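Local coordinates for protein putative ABC transporter subunit, substrate-binding component (Rhodopseudomonas palustris, PDB 4EVS) that probably serves as the solute-binding component of an ABC transporter, capturing aromatic acids such as 4-hydroxybenzoate for uptake, at residues A[340-345]-A[355-360]. Sequence-based numbering, arbitrary orientation.
Sequences VYLREV and KEIETF
Glu356 lays its carboxylate against one face of the Tyr341 ring, the two planes only 13° apart. From CB of Glu356 the chain runs to CG, turned beside the backbone N (chi1 -67°), which touches both Tyr341 CB and Arg343 CG, 3.9 Å from each. CD comes next, 3.7 Å from Tyr341 CG, and the chain, extended at chi2, then spreads both oxygens near the ring. Glu356 OE2 sits off-centre toward the rim, 3.4 Å from Tyr341 CD2, while OE1 is hydrogen-bonded to His259 ND1. A water donates to OE2 and accepts a hydrogen bond from Arg343 NH1. The opposite charges are therefore bridged rather than paired, with NH1 and OE2 5.2 Å apart. Arg343 bends at chi2 and chi3, carrying its guanidinium away from the partner strand, where NE reaches Ser251 OG. Thr359 stands beside Tyr341 on the face of the sheet that also carries Arg343 and Glu356, and its OG1 approaches CD1 of the ring obliquely at 3.4 Å; the ring's own OH bonds to Arg324 O.

The reverse face of the hairpin carries Leu342 and Phe360, which both touch Val133 of helix 123-136. CD2 of Leu342 meets Ile357 CD1 at 3.9 Å, and the edge of the Phe360 ring lies against Val340 O.

Beneath the side chains, the antiparallel pairing slips by one residue: Leu342 O takes a nearly straight bond from Ile357 N (2.8 Å, 169°) and a weak one from Glu358 N, so two residues face one. Strand 335-348 also pairs with strand 250-253, joining the hairpin to the sheet of one lobe of this periplasmic binding protein. The slip is a classic beta bulge in an antiparallel beta hairpin.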
ATOM      1  N   VAL A 340     -10.985  -5.926   2.225  1.00 15.84           N
ATOM      2  CA  VAL A 340     -10.729  -5.240   0.963  1.00 15.92           C
ATOM      3  C   VAL A 340     -12.088  -4.724   0.514  1.00 16.23           C
ATOM      4  O   VAL A 340     -13.067  -5.475   0.476  1.00 17.06           O
ATOM      5  CB  VAL A 340     -10.104  -6.185  -0.106  1.00 16.28           C
ATOM      6  CG1 VAL A 340     -10.093  -5.501  -1.521  1.00 15.83           C
ATOM      7  CG2 VAL A 340      -8.679  -6.688   0.371  1.00 17.37           C
ATOM      8  N   TYR A 341     -12.141  -3.445   0.237  1.00 15.30           N
ATOM      9  CA  TYR A 341     -13.371  -2.774  -0.127  1.00 15.16           C
ATOM     10  C   TYR A 341     -13.398  -2.511  -1.607  1.00 16.46           C
ATOM     11  O   TYR A 341     -12.383  -2.187  -2.209  1.00 16.58           O
ATOM     12  CB  TYR A 341     -13.494  -1.427   0.600  1.00 15.04           C
ATOM     13  CG  TYR A 341     -13.395  -1.532   2.130  1.00 15.71           C
ATOM     14  CD1 TYR A 341     -14.532  -1.709   2.924  1.00 15.71           C
ATOM     15  CD2 TYR A 341     -12.166  -1.458   2.776  1.00 15.99           C
ATOM     16  CE1 TYR A 341     -14.426  -1.785   4.324  1.00 16.38           C
ATOM     17  CE2 TYR A 341     -12.068  -1.525   4.171  1.00 14.91           C
ATOM     18  CZ  TYR A 341     -13.188  -1.708   4.939  1.00 14.52           C
ATOM     19  OH  TYR A 341     -13.130  -1.782   6.324  1.00 17.20           O
ATOM     20  N   LEU A 342     -14.570  -2.626  -2.201  1.00 16.61           N
ATOM     21  CA  LEU A 342     -14.785  -2.039  -3.509  1.00 16.68           C
ATOM     22  C   LEU A 342     -15.202  -0.589  -3.302  1.00 15.71           C
ATOM     23  O   LEU A 342     -16.059  -0.286  -2.451  1.00 16.98           O
ATOM     24  CB  LEU A 342     -15.934  -2.706  -4.226  1.00 17.55           C
ATOM     25  CG  LEU A 342     -16.326  -2.190  -5.621  1.00 18.35           C
ATOM     26  CD1 LEU A 342     -15.197  -2.339  -6.640  1.00 18.48           C
ATOM     27  CD2 LEU A 342     -17.595  -2.877  -6.122  1.00 17.92           C
ATOM     28  N   ARG A 343     -14.617   0.287  -4.099  1.00 15.80           N
ATOM     29  CA  ARG A 343     -14.920   1.692  -4.086  1.00 16.28           C
ATOM     30  C   ARG A 343     -15.160   2.205  -5.480  1.00 17.52           C
ATOM     31  O   ARG A 343     -14.728   1.626  -6.508  1.00 18.08           O
ATOM     32  CB  ARG A 343     -13.783   2.545  -3.485  1.00 16.98           C
ATOM     33  CG  ARG A 343     -13.173   2.031  -2.161  1.00 15.24           C
ATOM     34  CD  ARG A 343     -11.980   1.065  -2.390  1.00 16.50           C
ATOM     35  NE  ARG A 343     -10.950   1.769  -3.155  1.00 15.13           N
ATOM     36  CZ  ARG A 343     -10.173   2.714  -2.671  1.00 13.65           C
ATOM     37  NH1 ARG A 343     -10.098   2.893  -1.354  1.00 15.65           N
ATOM     38  NH2 ARG A 343      -9.351   3.352  -3.475  1.00 17.07           N
ATOM     39  N   GLU A 344     -15.862   3.332  -5.524  1.00 18.53           N
ATOM     40  CA  GLU A 344     -16.100   4.054  -6.748  1.00 19.18           C
ATOM     41  C   GLU A 344     -15.790   5.509  -6.523  1.00 18.80           C
ATOM     42  O   GLU A 344     -16.144   6.073  -5.458  1.00 18.73           O
ATOM     43  CB  GLU A 344     -17.582   3.896  -7.116  1.00 20.71           C
ATOM     44  CG  GLU A 344     -17.986   4.491  -8.408  1.00 24.48           C
ATOM     45  CD  GLU A 344     -19.452   4.254  -8.733  1.00 30.69           C
ATOM     46  OE1 GLU A 344     -20.081   3.383  -8.109  1.00 33.82           O
ATOM     47  OE2 GLU A 344     -19.965   4.966  -9.610  1.00 37.71           O
ATOM     48  N   VAL A 345     -15.095   6.118  -7.478  1.00 17.77           N
ATOM     49  CA  VAL A 345     -14.817   7.566  -7.341  1.00 17.30           C
ATOM     50  C   VAL A 345     -16.177   8.298  -7.500  1.00 18.11           C
ATOM     51  O   VAL A 345     -16.887   8.055  -8.491  1.00 18.73           O
ATOM     52  CB  VAL A 345     -13.818   8.067  -8.398  1.00 17.59           C
ATOM     53  CG1 VAL A 345     -13.658   9.595  -8.303  1.00 17.76           C
ATOM     54  CG2 VAL A 345     -12.448   7.353  -8.261  1.00 18.32           C
ATOM     55  N   LYS A 355     -15.671   6.205  -2.616  1.00 17.70           N
ATOM     56  CA  LYS A 355     -16.808   5.728  -1.780  1.00 18.37           C
ATOM     57  C   LYS A 355     -16.807   4.217  -1.659  1.00 17.93           C
ATOM     58  O   LYS A 355     -16.904   3.512  -2.663  1.00 18.06           O
ATOM     59  CB  LYS A 355     -18.140   6.155  -2.365  1.00 18.18           C
ATOM     60  CG  LYS A 355     -19.341   5.827  -1.478  1.00 22.82           C
ATOM     61  CD  LYS A 355     -20.622   6.300  -2.104  1.00 28.21           C
ATOM     62  CE  LYS A 355     -21.835   6.038  -1.180  1.00 31.85           C
ATOM     63  NZ  LYS A 355     -23.120   6.283  -1.895  1.00 36.22           N
ATOM     64  N   GLU A 356     -16.743   3.706  -0.434  1.00 17.71           N
ATOM     65  CA  GLU A 356     -16.774   2.283  -0.204  1.00 17.90           C
ATOM     66  C   GLU A 356     -18.196   1.763  -0.394  1.00 18.66           C
ATOM     67  O   GLU A 356     -19.119   2.193   0.305  1.00 21.27           O
ATOM     68  CB  GLU A 356     -16.240   1.935   1.193  1.00 18.32           C
ATOM     69  CG  GLU A 356     -14.744   2.242   1.353  1.00 18.34           C
ATOM     70  CD  GLU A 356     -14.166   2.052   2.783  1.00 19.76           C
ATOM     71  OE1 GLU A 356     -14.955   2.063   3.748  1.00 20.55           O
ATOM     72  OE2 GLU A 356     -12.909   1.897   2.889  1.00 19.23           O
ATOM     73  N   ILE A 357     -18.360   0.855  -1.357  1.00 17.85           N
ATOM     74  CA  ILE A 357     -19.667   0.365  -1.700  1.00 18.48           C
ATOM     75  C   ILE A 357     -19.855  -1.159  -1.509  1.00 18.35           C
ATOM     76  O   ILE A 357     -20.978  -1.660  -1.658  1.00 21.89           O
ATOM     77  CB  ILE A 357     -20.056   0.789  -3.153  1.00 18.83           C
ATOM     78  CG1 ILE A 357     -19.080   0.209  -4.206  1.00 20.27           C
ATOM     79  CG2 ILE A 357     -20.211   2.298  -3.272  1.00 21.31           C
ATOM     80  CD1 ILE A 357     -19.561   0.442  -5.662  1.00 21.82           C
ATOM     81  N   GLU A 358     -18.782  -1.881  -1.183  1.00 18.74           N
ATOM     82  CA  GLU A 358     -18.871  -3.294  -0.842  1.00 18.42           C
ATOM     83  C   GLU A 358     -17.631  -3.659  -0.018  1.00 17.83           C
ATOM     84  O   GLU A 358     -16.575  -3.052  -0.186  1.00 18.96           O
ATOM     85  CB  GLU A 358     -18.965  -4.129  -2.119  1.00 19.46           C
ATOM     86  CG  GLU A 358     -19.263  -5.588  -1.919  1.00 21.23           C
ATOM     87  CD  GLU A 358     -19.398  -6.358  -3.220  1.00 24.02           C
ATOM     88  OE1 GLU A 358     -19.178  -5.765  -4.300  1.00 27.12           O
ATOM     89  OE2 GLU A 358     -19.696  -7.572  -3.140  1.00 29.19           O
ATOM     90  N   THR A 359     -17.790  -4.633   0.868  1.00 17.16           N
ATOM     91  CA  THR A 359     -16.731  -5.110   1.754  1.00 17.46           C
ATOM     92  C   THR A 359     -16.503  -6.588   1.463  1.00 17.71           C
ATOM     93  O   THR A 359     -17.440  -7.371   1.396  1.00 18.00           O
ATOM     94  CB  THR A 359     -17.128  -4.931   3.214  1.00 18.05           C
ATOM     95  OG1 THR A 359     -17.376  -3.532   3.474  1.00 19.91           O
ATOM     96  CG2 THR A 359     -16.018  -5.403   4.169  1.00 19.48           C
ATOM     97  N   PHE A 360     -15.234  -6.974   1.374  1.00 17.85           N
ATOM     98  CA  PHE A 360     -14.817  -8.393   1.304  1.00 16.90           C
ATOM     99  C   PHE A 360     -13.951  -8.659   2.567  1.00 17.49           C
ATOM    100  O   PHE A 360     -12.810  -8.175   2.665  1.00 16.97           O
ATOM    101  CB  PHE A 360     -14.027  -8.661   0.036  1.00 16.87           C
ATOM    102  CG  PHE A 360     -14.785  -8.412  -1.212  1.00 19.67           C
ATOM    103  CD1 PHE A 360     -15.550  -9.414  -1.764  1.00 23.54           C
ATOM    104  CD2 PHE A 360     -14.762  -7.175  -1.834  1.00 19.58           C
ATOM    105  CE1 PHE A 360     -16.247  -9.183  -2.929  1.00 24.43           C
ATOM    106  CE2 PHE A 360     -15.500  -6.959  -2.989  1.00 21.01           C
ATOM    107  CZ  PHE A 360     -16.212  -7.967  -3.529  1.00 24.47           C
TER
HETATM  108  O   HOH W   1     -11.088   1.312   0.877  1.00 16.14           O